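PDB 3R3H: O-methyltransferase, SAM-dependent from Legionella pneumophila subsp. pneumophila, which probably transfers a methyl group from S-adenosylmethionine to an oxygen atom of its acceptor substrate. Local coordinates for residues Met42-Glu47 / Phe139-Ala144; Asp123-Leu128 / Leu150-Leu155. All blocks are in the same frame, centred on the assembly; numbering follows the deposited sequence.

Contact 1: residues Met42-Glu47 / Phe139-Ala144; sequences MQVAPE and FIFIDA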
ATOM      1  N   MET A  42      -5.362   9.014  17.846  1.00 53.34           N
ATOM      2  CA  MET A  42      -3.982   8.966  17.357  1.00 52.96           C
ATOM      3  C   MET A  42      -3.653   7.543  16.917  1.00 51.07           C
ATOM      4  O   MET A  42      -2.578   7.270  16.370  1.00 51.69           O
ATOM      5  CB  MET A  42      -2.979   9.389  18.442  1.00 53.53           C
ATOM      6  CG  MET A  42      -3.577   9.806  19.781  1.00 54.30           C
ATOM      7  SD  MET A  42      -3.554  11.597  20.046  1.00 55.09           S
ATOM      8  CE  MET A  42      -1.974  11.846  20.837  1.00 51.08           C
ATOM      9  N   GLN A  43      -4.599   6.643  17.145  1.00 49.38           N
ATOM     10  CA  GLN A  43      -4.418   5.239  16.816  1.00 48.30           C
ATOM     11  C   GLN A  43      -4.653   4.895  15.351  1.00 45.60           C
ATOM     12  O   GLN A  43      -5.616   5.355  14.733  1.00 45.80           O
ATOM     13  CB  GLN A  43      -5.318   4.396  17.715  1.00 47.27           C
ATOM     14  CG  GLN A  43      -4.569   3.633  18.797  1.00 47.63           C
ATOM     15  CD  GLN A  43      -3.322   4.352  19.310  1.00 47.96           C
ATOM     16  OE1 GLN A  43      -3.375   5.508  19.739  1.00 47.61           O
ATOM     17  NE2 GLN A  43      -2.188   3.651  19.279  1.00 49.51           N
ATOM     18  N   VAL A  44      -3.747   4.086  14.809  1.00 42.45           N
ATOM     19  CA  VAL A  44      -3.817   3.664  13.426  1.00 41.21           C
ATOM     20  C   VAL A  44      -5.198   3.006  13.236  1.00 39.65           C
ATOM     21  O   VAL A  44      -5.772   2.476  14.191  1.00 40.41           O
ATOM     22  CB  VAL A  44      -2.607   2.692  13.098  1.00 39.48           C
ATOM     23  CG1 VAL A  44      -2.925   1.261  13.500  1.00 40.19           C
ATOM     24  CG2 VAL A  44      -2.247   2.776  11.639  1.00 39.10           C
ATOM     25  N   ALA A  45      -5.747   3.073  12.026  1.00 37.41           N
ATOM     26  CA  ALA A  45      -7.056   2.490  11.767  1.00 35.76           C
ATOM     27  C   ALA A  45      -6.909   1.001  11.539  1.00 36.31           C
ATOM     28  O   ALA A  45      -5.867   0.532  11.078  1.00 33.99           O
ATOM     29  CB  ALA A  45      -7.691   3.134  10.563  1.00 35.75           C
ATOM     30  N   PRO A  46      -7.966   0.233  11.858  1.00 34.98           N
ATOM     31  CA  PRO A  46      -8.000  -1.227  11.707  1.00 36.30           C
ATOM     32  C   PRO A  46      -7.362  -1.769  10.436  1.00 38.66           C
ATOM     33  O   PRO A  46      -6.572  -2.715  10.500  1.00 39.80           O
ATOM     34  CB  PRO A  46      -9.487  -1.540  11.775  1.00 33.86           C
ATOM     35  CG  PRO A  46      -9.972  -0.536  12.758  1.00 34.13           C
ATOM     36  CD  PRO A  46      -9.266   0.737  12.348  1.00 34.27           C
ATOM     37  N   GLU A  47      -7.714  -1.187   9.286  1.00 39.63           N
ATOM     38  CA  GLU A  47      -7.184  -1.640   7.996  1.00 40.66           C
ATOM     39  C   GLU A  47      -5.813  -1.052   7.695  1.00 40.43           C
ATOM     40  O   GLU A  47      -5.065  -1.579   6.851  1.00 40.00           O
ATOM     41  CB  GLU A  47      -8.159  -1.304   6.862  1.00 40.16           C
ATOM     42  CG  GLU A  47      -9.277  -0.378   7.262  1.00 42.48           C
ATOM     43  CD  GLU A  47      -8.788   1.007   7.581  1.00 43.43           C
ATOM     44  OE1 GLU A  47      -9.557   1.808   8.149  1.00 43.19           O
ATOM     45  OE2 GLU A  47      -7.627   1.293   7.254  1.00 45.52           O
ATOM     46  N   PHE A 139      11.325  -2.858   9.071  1.00 37.25           N
ATOM     47  CA  PHE A 139      10.151  -2.014   8.915  1.00 36.53           C
ATOM     48  C   PHE A 139      10.078  -1.012  10.070  1.00 36.68           C
ATOM     49  O   PHE A 139      10.142  -1.381  11.242  1.00 37.62           O
ATOM     50  CB  PHE A 139       8.867  -2.854   8.860  1.00 35.63           C
ATOM     51  CG  PHE A 139       7.611  -2.030   8.767  1.00 35.90           C
ATOM     52  CD1 PHE A 139       7.339  -1.272   7.639  1.00 36.72           C
ATOM     53  CD2 PHE A 139       6.729  -1.962   9.838  1.00 37.72           C
ATOM     54  CE1 PHE A 139       6.206  -0.448   7.579  1.00 38.08           C
ATOM     55  CE2 PHE A 139       5.592  -1.142   9.794  1.00 39.74           C
ATOM     56  CZ  PHE A 139       5.332  -0.381   8.658  1.00 37.98           C
ATOM     57  N   ILE A 140       9.970   0.264   9.723  1.00 35.87           N
ATOM     58  CA  ILE A 140       9.885   1.329  10.704  1.00 33.76           C
ATOM     59  C   ILE A 140       8.613   2.132  10.416  1.00 34.80           C
ATOM     60  O   ILE A 140       8.325   2.454   9.267  1.00 34.10           O
ATOM     61  CB  ILE A 140      11.129   2.235  10.616  1.00 33.42           C
ATOM     62  CG1 ILE A 140      12.383   1.392  10.869  1.00 33.05           C
ATOM     63  CG2 ILE A 140      11.028   3.376  11.622  1.00 32.25           C
ATOM     64  CD1 ILE A 140      13.675   2.148  10.763  1.00 32.36           C
ATOM     65  N   PHE A 141       7.841   2.418  11.459  1.00 34.81           N
ATOM     66  CA  PHE A 141       6.604   3.175  11.329  1.00 34.91           C
ATOM     67  C   PHE A 141       6.729   4.423  12.205  1.00 36.07           C
ATOM     68  O   PHE A 141       7.113   4.325  13.367  1.00 35.06           O
ATOM     69  CB  PHE A 141       5.415   2.320  11.773  1.00 34.18           C
ATOM     70  CG  PHE A 141       4.128   3.083  11.879  1.00 35.50           C
ATOM     71  CD1 PHE A 141       3.651   3.838  10.805  1.00 35.91           C
ATOM     72  CD2 PHE A 141       3.383   3.042  13.051  1.00 35.29           C
ATOM     73  CE1 PHE A 141       2.444   4.543  10.902  1.00 35.51           C
ATOM     74  CE2 PHE A 141       2.177   3.741  13.160  1.00 34.31           C
ATOM     75  CZ  PHE A 141       1.706   4.494  12.080  1.00 35.42           C
ATOM     76  N   ILE A 142       6.407   5.593  11.650  1.00 36.32           N
ATOM     77  CA  ILE A 142       6.528   6.855  12.391  1.00 34.97           C
ATOM     78  C   ILE A 142       5.217   7.619  12.578  1.00 35.30           C
ATOM     79  O   ILE A 142       4.580   8.034  11.605  1.00 34.71           O
ATOM     80  CB  ILE A 142       7.552   7.783  11.712  1.00 32.90           C
ATOM     81  CG1 ILE A 142       8.858   7.011  11.470  1.00 33.75           C
ATOM     82  CG2 ILE A 142       7.794   8.999  12.577  1.00 33.24           C
ATOM     83  CD1 ILE A 142       9.900   7.759  10.659  1.00 29.81           C
ATOM     84  N   ASP A 143       4.817   7.796  13.836  1.00 36.36           N
ATOM     85  CA  ASP A 143       3.585   8.506  14.161  1.00 38.98           C
ATOM     86  C   ASP A 143       3.805   9.281  15.466  1.00 39.09           C
ATOM     87  O   ASP A 143       2.856   9.517  16.231  1.00 40.42           O
ATOM     88  CB  ASP A 143       2.429   7.506  14.316  1.00 41.48           C
ATOM     89  CG  ASP A 143       1.060   8.178  14.323  1.00 46.04           C
ATOM     90  OD1 ASP A 143       1.028   9.431  14.314  1.00 47.85           O
ATOM     91  OD2 ASP A 143       0.021   7.459  14.346  1.00 47.30           O
ATOM     92  N   ALA A 144       5.059   9.679  15.705  1.00 38.10           N
ATOM     93  CA  ALA A 144       5.427  10.415  16.915  1.00 38.18           C
ATOM     94  C   ALA A 144       5.124  11.900  16.767  1.00 37.85           C
ATOM     95  O   ALA A 144       4.457  12.305  15.814  1.00 39.73           O
ATOM     96  CB  ALA A 144       6.894  10.211  17.216  1.00 35.70           C
TER
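Val44 and Met42, on the loop leading into helix 46-59, meet Phe141 and Asp143 of the 137-143 strand region, part of the parallel sheet of the Rossmann-like fold of class I methyltransferases. The meeting has an apolar half and a polar half. In the apolar half, CG2 of Val44 reaches CZ of Phe141 at 4.3 Å, a loose van der Waals touch in which the methyl stands obliquely to the ring. Met52 of helix 46-59 touches both side chains. The polar half holds no hydrogen bond: Asp143 OD2 stands 3.3 Å from the carbonyl oxygen Met42 O, and both atoms are acceptors. Asp143 turns its CG anti to the backbone nitrogen (chi1 -166°), which carries the carboxylate out from the strand toward the loop. The strong partner of this carboxylate is Lys146, which makes a salt bridge with OD1, while OD2 also lies near OD1 of Asp169. Alternation along the strand turns Phe139 and Phe141 to helix 46-59, and Ile140 and Ile142 to helix 149-159 on the other face. An aspartate in this place, with Asp169 and Asn170 close by, is consistent with the divalent-metal site of catechol O-methyltransferase-like enzymes, in which Asp143 would be a candidate ligand, as in relatives.

Contact 2: residues Asp123-Leu128 / Leu150-Leu155; sequences DTLHSL and LNYYEL
The imidazole of His126 and the phenol of Tyr152 are the flat groups here, and each is met obliquely by a leucine from the facing helix. The setting is a pair of successive beta-alpha-beta crossovers: helices 121-132 and 149-159, joined through strand 137-143, lie side by side on one face of the sheet. Leu155 CD2 makes an off-centre CH-pi contact with His126, 4.2 Å from the ring centroid and 29° off the ring normal, with the two side chains crossing at about a right angle. Leu155 CD2 is 3.9 Å from His126 NE2, and Leu155 CD1 is close to the same nitrogen. At the Tyr152 ring, CD1 of Leu125 comes to CD1 of the tyrosine at 3.9 Å, whereas the phenol oxygen turns to a hydrogen bond with Asp145. The short helix segments run almost parallel, with axes 11.0 Å apart at an angle of 17°, so side chains have to bridge the gap. Leu125 and Leu155 share this work, and Leu125 also touches Tyr152 and, on the strand beneath, Leu65 and Leu67. His126 is partly exposed; its CG lies anti to the carbonyl carbon (chi1 -69°), which helps carry the ring to Leu155, and ND1 makes a weak hydrogen bond to the Leu122 carbonyl one turn earlier. The leucines also meet directly, CB of Leu125 lying 4.0 Å from CD2 of Leu155.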
ATOM      1  N   ASP A 123      15.315  10.221  22.208  1.00 44.36           N
ATOM      2  CA  ASP A 123      16.276   9.523  23.071  1.00 44.75           C
ATOM      3  C   ASP A 123      16.268   8.028  22.849  1.00 44.02           C
ATOM      4  O   ASP A 123      17.320   7.399  22.766  1.00 43.93           O
ATOM      5  CB  ASP A 123      15.986   9.783  24.547  1.00 47.08           C
ATOM      6  CG  ASP A 123      16.024  11.246  24.899  1.00 49.58           C
ATOM      7  OD1 ASP A 123      15.019  11.939  24.620  1.00 51.48           O
ATOM      8  OD2 ASP A 123      17.061  11.698  25.446  1.00 50.90           O
ATOM      9  N   THR A 124      15.074   7.461  22.766  1.00 43.00           N
ATOM     10  CA  THR A 124      14.933   6.035  22.555  1.00 42.92           C
ATOM     11  C   THR A 124      15.598   5.598  21.249  1.00 43.96           C
ATOM     12  O   THR A 124      16.180   4.517  21.178  1.00 44.03           O
ATOM     13  CB  THR A 124      13.445   5.632  22.532  1.00 43.14           C
ATOM     14  OG1 THR A 124      12.827   5.985  23.778  1.00 42.37           O
ATOM     15  CG2 THR A 124      13.305   4.137  22.299  1.00 42.18           C
ATOM     16  N   LEU A 125      15.518   6.443  20.220  1.00 44.65           N
ATOM     17  CA  LEU A 125      16.116   6.113  18.925  1.00 44.89           C
ATOM     18  C   LEU A 125      17.643   6.237  18.904  1.00 44.69           C
ATOM     19  O   LEU A 125      18.320   5.448  18.235  1.00 43.18           O
ATOM     20  CB  LEU A 125      15.516   6.975  17.810  1.00 46.74           C
ATOM     21  CG  LEU A 125      13.995   6.962  17.593  1.00 48.77           C
ATOM     22  CD1 LEU A 125      13.696   7.560  16.227  1.00 47.62           C
ATOM     23  CD2 LEU A 125      13.431   5.546  17.684  1.00 48.63           C
ATOM     24  N   HIS A 126      18.200   7.218  19.611  1.00 44.06           N
ATOM     25  CA  HIS A 126      19.657   7.323  19.640  1.00 43.67           C
ATOM     26  C   HIS A 126      20.177   6.148  20.444  1.00 43.55           C
ATOM     27  O   HIS A 126      21.196   5.548  20.116  1.00 44.05           O
ATOM     28  CB  HIS A 126      20.115   8.626  20.280  1.00 45.13           C
ATOM     29  CG  HIS A 126      19.810   9.829  19.452  1.00 47.64           C
ATOM     30  ND1 HIS A 126      18.765  10.682  19.735  1.00 48.32           N
ATOM     31  CD2 HIS A 126      20.361  10.274  18.298  1.00 48.03           C
ATOM     32  CE1 HIS A 126      18.679  11.599  18.787  1.00 48.59           C
ATOM     33  NE2 HIS A 126      19.634  11.372  17.903  1.00 49.09           N
ATOM     34  N   SER A 127      19.462   5.819  21.507  1.00 41.95           N
ATOM     35  CA  SER A 127      19.835   4.701  22.347  1.00 40.79           C
ATOM     36  C   SER A 127      19.860   3.410  21.525  1.00 41.55           C
ATOM     37  O   SER A 127      20.755   2.570  21.680  1.00 40.20           O
ATOM     38  CB  SER A 127      18.836   4.561  23.488  1.00 40.66           C
ATOM     39  OG  SER A 127      18.736   3.201  23.863  1.00 42.41           O
ATOM     40  N   LEU A 128      18.856   3.259  20.665  1.00 41.80           N
ATOM     41  CA  LEU A 128      18.748   2.091  19.800  1.00 41.31           C
ATOM     42  C   LEU A 128      19.902   2.046  18.810  1.00 43.78           C
ATOM     43  O   LEU A 128      20.367   0.965  18.446  1.00 42.88           O
ATOM     44  CB  LEU A 128      17.432   2.121  19.037  1.00 37.77           C
ATOM     45  CG  LEU A 128      16.173   1.760  19.811  1.00 36.14           C
ATOM     46  CD1 LEU A 128      14.967   1.995  18.926  1.00 36.36           C
ATOM     47  CD2 LEU A 128      16.236   0.313  20.237  1.00 33.49           C
ATOM     48  N   LEU A 150      11.530  15.635  11.200  1.00 46.13           N
ATOM     49  CA  LEU A 150      12.724  15.726  10.363  1.00 48.08           C
ATOM     50  C   LEU A 150      13.836  14.879  10.978  1.00 48.45           C
ATOM     51  O   LEU A 150      14.598  14.187  10.282  1.00 48.82           O
ATOM     52  CB  LEU A 150      13.183  17.180  10.245  1.00 50.64           C
ATOM     53  CG  LEU A 150      13.181  17.760   8.820  1.00 52.48           C
ATOM     54  CD1 LEU A 150      14.125  16.953   7.916  1.00 52.16           C
ATOM     55  CD2 LEU A 150      11.755  17.740   8.264  1.00 52.93           C
ATOM     56  N   ASN A 151      13.925  14.938  12.298  1.00 47.70           N
ATOM     57  CA  ASN A 151      14.920  14.175  13.021  1.00 46.27           C
ATOM     58  C   ASN A 151      14.601  12.695  12.912  1.00 44.52           C
ATOM     59  O   ASN A 151      15.501  11.867  12.709  1.00 43.72           O
ATOM     60  CB  ASN A 151      14.907  14.613  14.473  1.00 48.49           C
ATOM     61  CG  ASN A 151      15.294  16.058  14.626  1.00 50.59           C
ATOM     62  OD1 ASN A 151      16.457  16.417  14.446  1.00 51.70           O
ATOM     63  ND2 ASN A 151      14.319  16.905  14.932  1.00 52.35           N
ATOM     64  N   TYR A 152      13.314  12.375  13.036  1.00 41.93           N
ATOM     65  CA  TYR A 152      12.865  10.993  12.971  1.00 38.93           C
ATOM     66  C   TYR A 152      13.145  10.383  11.601  1.00 38.36           C
ATOM     67  O   TYR A 152      13.600   9.241  11.507  1.00 37.53           O
ATOM     68  CB  TYR A 152      11.366  10.901  13.322  1.00 33.01           C
ATOM     69  CG  TYR A 152      11.036  11.275  14.758  1.00 29.82           C
ATOM     70  CD1 TYR A 152      11.960  11.055  15.792  1.00 27.05           C
ATOM     71  CD2 TYR A 152       9.809  11.869  15.082  1.00 27.63           C
ATOM     72  CE1 TYR A 152      11.671  11.432  17.108  1.00 25.64           C
ATOM     73  CE2 TYR A 152       9.508  12.241  16.389  1.00 25.59           C
ATOM     74  CZ  TYR A 152      10.444  12.026  17.391  1.00 26.21           C
ATOM     75  OH  TYR A 152      10.172  12.444  18.665  1.00 25.64           O
ATOM     76  N   TYR A 153      12.887  11.149  10.543  1.00 40.09           N
ATOM     77  CA  TYR A 153      13.115  10.680   9.175  1.00 40.95           C
ATOM     78  C   TYR A 153      14.577  10.311   8.969  1.00 39.50           C
ATOM     79  O   TYR A 153      14.902   9.235   8.474  1.00 39.33           O
ATOM     80  CB  TYR A 153      12.715  11.764   8.170  1.00 43.83           C
ATOM     81  CG  TYR A 153      12.962  11.395   6.723  1.00 49.14           C
ATOM     82  CD1 TYR A 153      12.429  10.226   6.179  1.00 50.79           C
ATOM     83  CD2 TYR A 153      13.684  12.243   5.882  1.00 50.62           C
ATOM     84  CE1 TYR A 153      12.600   9.914   4.824  1.00 53.46           C
ATOM     85  CE2 TYR A 153      13.861  11.947   4.529  1.00 52.56           C
ATOM     86  CZ  TYR A 153      13.313  10.782   4.004  1.00 53.61           C
ATOM     87  OH  TYR A 153      13.439  10.499   2.666  1.00 53.98           O
ATOM     88  N   GLU A 154      15.456  11.226   9.356  1.00 39.42           N
ATOM     89  CA  GLU A 154      16.891  11.018   9.224  1.00 39.25           C
ATOM     90  C   GLU A 154      17.376   9.815  10.007  1.00 37.92           C
ATOM     91  O   GLU A 154      18.130   8.993   9.489  1.00 37.61           O
ATOM     92  CB  GLU A 154      17.638  12.269   9.683  1.00 40.57           C
ATOM     93  CG  GLU A 154      17.431  13.453   8.759  1.00 43.93           C
ATOM     94  CD  GLU A 154      17.929  13.172   7.349  1.00 45.69           C
ATOM     95  OE1 GLU A 154      19.058  12.637   7.210  1.00 46.77           O
ATOM     96  OE2 GLU A 154      17.197  13.491   6.385  1.00 45.50           O
ATOM     97  N   LEU A 155      16.944   9.738  11.264  1.00 36.60           N
ATOM     98  CA  LEU A 155      17.282   8.643  12.163  1.00 35.64           C
ATOM     99  C   LEU A 155      16.805   7.310  11.573  1.00 34.95           C
ATOM    100  O   LEU A 155      17.562   6.340  11.507  1.00 34.22           O
ATOM    101  CB  LEU A 155      16.610   8.892  13.509  1.00 35.18           C
ATOM    102  CG  LEU A 155      17.399   9.042  14.816  1.00 35.33           C
ATOM    103  CD1 LEU A 155      18.847   9.409  14.563  1.00 36.21           C
ATOM    104  CD2 LEU A 155      16.708  10.109  15.669  1.00 33.01           C
TER

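Overall arrangement
The two contacts illustrate how a single strand can serve both faces of a layered alpha/beta fold. Contact 1, about 3 Å from the centre of the folded chain and partly buried, joins a loop to strand 137-143 on one face; contact 2, about 17 Å away between centres, is a buried helix pair on the other. They share no segment, yet they touch: Ala144 CB packs against Tyr152 CE2, and Ile142 against the backbone of helix 149-159. The chemistry follows the place. Around Asp143, carboxylates, a carbonyl and the ammonium of Lys146 gather beside a sparse apolar touch, whereas between the helices leucines and rings meet without any polar bond across the interface.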